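Local coordinates for protein formate oxidase (Aspergillus oryzae, PDB 5ZU2) that oxidises formate with a flavin-adenine dinucleotide cofactor, as a member of the GMC oxidoreductase family, at residues Y67-V72 / K82-G87. The protein carries 1 engineered substitution. Numbering follows the deposited sequence.
Sequences YKTTMV and KPNTRG. With FAD (flavin-adenine dinucleotide), chain D.
N84 and Y67 face each other as an antiparallel hydrogen-bonded pair, and the side chain of N84 shows how one asparagine can tie a second rung to a single backbone bridge. The backbone half is lopsided: N84 N gives a short, nearly straight bond to Y67 O (2.7 Å), while the return bond from Y67 N to N84 O is weak. N84 CB lies 3.6 Å from Y67 O and nearer still to T69 OG1. With CG anti to the backbone N (chi1 -172°), the amide runs on beside T69; N84 CG has the M71 methyl CE 4.4 Å away, and at the tip N84 ND2 donates to T69 OG1 (3.0 Å, 152°), which lies close to the amide plane. Two residues on, R86 CG meets the edge of the Y67 ring at CE2 (3.8 Å), while Y67 OH is bonded to E270, an FAD-binding residue. R86 then bends away from the ring; its NE donates to T85 O, and its guanidinium ends close to the flavin methyl C8M. The chain turns a corner at K82, with a cis peptide before P83, so after strand 77-81 it pairs again with strand 67-74 at N84, then enters the FAD pocket of this GMC oxidoreductase fold, lined here by T85, R86 and G87.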
loop_
_atom_site.group_PDB
_atom_site.type_symbol
_atom_site.label_atom_id
_atom_site.label_comp_id
_atom_site.label_asym_id
_atom_site.label_seq_id
_atom_site.Cartn_x
_atom_site.Cartn_y
_atom_site.Cartn_z
ATOM N N TYR A 67 5.517 -10.068 9.307
ATOM C CA TYR A 67 4.766 -9.960 10.555
ATOM C C TYR A 67 3.710 -11.052 10.665
ATOM O O TYR A 67 3.080 -11.436 9.676
ATOM C CB TYR A 67 4.063 -8.598 10.663
ATOM C CG TYR A 67 5.000 -7.421 10.761
ATOM C CD1 TYR A 67 5.924 -7.334 11.789
ATOM C CD2 TYR A 67 4.945 -6.390 9.845
ATOM C CE1 TYR A 67 6.796 -6.257 11.887
ATOM C CE2 TYR A 67 5.803 -5.305 9.935
ATOM C CZ TYR A 67 6.722 -5.244 10.959
ATOM O OH TYR A 67 7.584 -4.178 11.049
ATOM N N LYS A 68 3.496 -11.530 11.883
ATOM C CA LYS A 68 2.245 -12.199 12.202
ATOM C C LYS A 68 1.150 -11.148 12.314
ATOM O O LYS A 68 1.378 -10.067 12.861
ATOM C CB LYS A 68 2.354 -12.961 13.524
ATOM C CG LYS A 68 3.331 -14.131 13.514
ATOM C CD LYS A 68 3.378 -14.767 14.883
ATOM C CE LYS A 68 4.132 -16.082 14.842
ATOM N NZ LYS A 68 4.302 -16.578 16.228
ATOM N N THR A 69 -0.031 -11.455 11.776
ATOM C CA THR A 69 -1.144 -10.518 11.833
ATOM C C THR A 69 -2.460 -11.269 11.939
ATOM O O THR A 69 -2.688 -12.217 11.185
ATOM C CB THR A 69 -1.150 -9.617 10.591
ATOM O OG1 THR A 69 -0.015 -8.743 10.642
ATOM C CG2 THR A 69 -2.410 -8.795 10.546
ATOM N N THR A 70 -3.327 -10.824 12.853
ATOM C CA THR A 70 -4.714 -11.296 12.913
ATOM C C THR A 70 -5.506 -10.640 11.780
ATOM O O THR A 70 -5.651 -9.411 11.753
ATOM C CB THR A 70 -5.378 -10.954 14.258
ATOM O OG1 THR A 70 -4.711 -11.600 15.344
ATOM C CG2 THR A 70 -6.816 -11.395 14.260
ATOM N N MET A 71 -6.017 -11.458 10.852
ATOM C CA MET A 71 -6.750 -10.960 9.686
ATOM C C MET A 71 -8.184 -10.603 10.033
ATOM O O MET A 71 -8.694 -9.568 9.594
ATOM C CB MET A 71 -6.748 -12.004 8.566
ATOM C CG MET A 71 -5.369 -12.365 8.037
ATOM S SD MET A 71 -4.617 -11.080 6.986
ATOM C CE MET A 71 -3.085 -10.877 7.835
ATOM N N VAL A 72 -8.874 -11.479 10.749
ATOM C CA VAL A 72 -10.240 -11.221 11.184
ATOM C C VAL A 72 -10.368 -11.717 12.615
ATOM O O VAL A 72 -9.744 -12.715 12.993
ATOM C CB VAL A 72 -11.327 -11.826 10.251
ATOM C CG1 VAL A 72 -10.748 -12.400 8.949
ATOM C CG2 VAL A 72 -12.246 -12.787 10.990
ATOM N N LYS A 82 0.944 -15.423 8.788
ATOM C CA LYS A 82 2.314 -15.009 8.663
ATOM C C LYS A 82 2.781 -15.562 7.324
ATOM O O LYS A 82 2.543 -16.742 7.049
ATOM C CB LYS A 82 3.211 -15.520 9.793
ATOM C CG LYS A 82 4.677 -15.098 9.675
ATOM C CD LYS A 82 5.505 -15.708 10.782
ATOM C CE LYS A 82 6.999 -15.670 10.511
ATOM N NZ LYS A 82 7.586 -14.315 10.566
ATOM N N PRO A 83 3.417 -14.750 6.469
ATOM C CA PRO A 83 3.779 -13.349 6.676
ATOM C C PRO A 83 2.735 -12.340 6.217
ATOM O O PRO A 83 2.142 -12.541 5.161
ATOM C CB PRO A 83 5.026 -13.195 5.804
ATOM C CG PRO A 83 4.728 -14.077 4.621
ATOM C CD PRO A 83 3.899 -15.239 5.163
ATOM N N ASN A 84 2.548 -11.263 6.988
ATOM C CA ASN A 84 1.929 -10.035 6.493
ATOM C C ASN A 84 3.062 -9.132 6.012
ATOM O O ASN A 84 3.802 -8.567 6.824
ATOM C CB ASN A 84 1.100 -9.357 7.580
ATOM C CG ASN A 84 0.290 -8.181 7.048
ATOM O OD1 ASN A 84 0.105 -8.028 5.841
ATOM N ND2 ASN A 84 -0.222 -7.367 7.952
ATOM N N THR A 85 3.214 -9.017 4.697
ATOM C CA THR A 85 4.470 -8.566 4.103
ATOM C C THR A 85 4.624 -7.049 4.183
ATOM O O THR A 85 3.668 -6.307 3.984
ATOM C CB THR A 85 4.528 -9.051 2.662
ATOM O OG1 THR A 85 4.641 -10.481 2.672
ATOM C CG2 THR A 85 5.691 -8.425 1.861
ATOM N N ARG A 86 5.830 -6.599 4.529
ATOM C CA ARG A 86 6.219 -5.191 4.608
ATOM C C ARG A 86 7.700 -5.126 4.289
ATOM O O ARG A 86 8.466 -5.976 4.748
ATOM C CB ARG A 86 6.006 -4.584 6.009
ATOM C CG ARG A 86 4.569 -4.348 6.462
ATOM C CD ARG A 86 4.021 -3.174 5.734
ATOM N NE ARG A 86 3.042 -3.574 4.741
ATOM C CZ ARG A 86 2.444 -2.719 3.929
ATOM N NH1 ARG A 86 2.749 -1.428 3.994
ATOM N NH2 ARG A 86 1.547 -3.147 3.054
ATOM N N GLY A 87 8.108 -4.088 3.564
ATOM C CA GLY A 87 9.483 -4.015 3.096
ATOM C C GLY A 87 10.445 -3.708 4.226
ATOM O O GLY A 87 10.202 -2.812 5.042
HETATM P PA FAD D . 7.155 1.634 4.288
HETATM O O1A FAD D . 6.907 0.245 4.673
HETATM O O2A FAD D . 7.333 1.857 2.793
HETATM O O5B FAD D . 8.468 2.242 5.037
HETATM C C5B FAD D . 8.776 1.935 6.416
HETATM C C4B FAD D . 10.279 1.845 6.531
HETATM O O4B FAD D . 10.679 1.916 7.922
HETATM C C3B FAD D . 10.906 0.569 5.963
HETATM O O3B FAD D . 12.081 0.843 5.208
HETATM C C2B FAD D . 11.266 -0.224 7.219
HETATM O O2B FAD D . 12.353 -1.137 7.036
HETATM C C1B FAD D . 11.626 0.907 8.176
HETATM N N9A FAD D . 11.534 0.525 9.581
HETATM C C8A FAD D . 10.424 0.018 10.196
HETATM N N7A FAD D . 10.590 -0.248 11.467
HETATM C C5A FAD D . 11.914 0.076 11.703
HETATM C C6A FAD D . 12.711 0.013 12.863
HETATM N N6A FAD D . 12.261 -0.432 14.042
HETATM N N1A FAD D . 13.995 0.435 12.768
HETATM C C2A FAD D . 14.436 0.874 11.588
HETATM N N3A FAD D . 13.782 0.972 10.426
HETATM C C4A FAD D . 12.515 0.552 10.549
HETATM N N1 FAD D . 0.504 0.061 -2.959
HETATM C C2 FAD D . 0.044 0.447 -4.186
HETATM O O2 FAD D . -0.349 1.604 -4.394
HETATM N N3 FAD D . 0.017 -0.479 -5.238
HETATM C C4 FAD D . 0.419 -1.813 -5.169
HETATM O O4 FAD D . 0.337 -2.544 -6.160
HETATM C C4X FAD D . 0.911 -2.201 -3.851
HETATM N N5 FAD D . 1.309 -3.441 -3.681
HETATM C C5X FAD D . 1.776 -3.809 -2.434
HETATM C C6 FAD D . 2.228 -5.121 -2.254
HETATM C C7 FAD D . 2.725 -5.546 -1.027
HETATM C C7M FAD D . 3.193 -6.975 -0.870
HETATM C C8 FAD D . 2.779 -4.636 0.046
HETATM C C8M FAD D . 3.312 -5.057 1.385
HETATM C C9 FAD D . 2.341 -3.322 -0.134
HETATM C C9A FAD D . 1.840 -2.901 -1.363
HETATM N N10 FAD D . 1.407 -1.573 -1.593
HETATM C C10 FAD D . 0.924 -1.193 -2.817
HETATM C "C1'" FAD D . 1.370 -0.590 -0.510
HETATM C "C2'" FAD D . 2.518 0.400 -0.513
HETATM O "O2'" FAD D . 3.716 -0.236 -0.952
HETATM C "C3'" FAD D . 2.709 0.897 0.920
HETATM O "O3'" FAD D . 1.459 1.289 1.481
HETATM C "C4'" FAD D . 3.705 2.037 1.104
HETATM O "O4'" FAD D . 4.943 1.664 0.491
HETATM C "C5'" FAD D . 3.835 2.367 2.575
HETATM O "O5'" FAD D . 4.840 3.385 2.740
HETATM P P FAD D . 5.321 3.843 4.160
HETATM O O1P FAD D . 6.445 4.841 3.874
HETATM O O2P FAD D . 4.103 4.246 4.939
HETATM O O3P FAD D . 5.958 2.541 4.796
#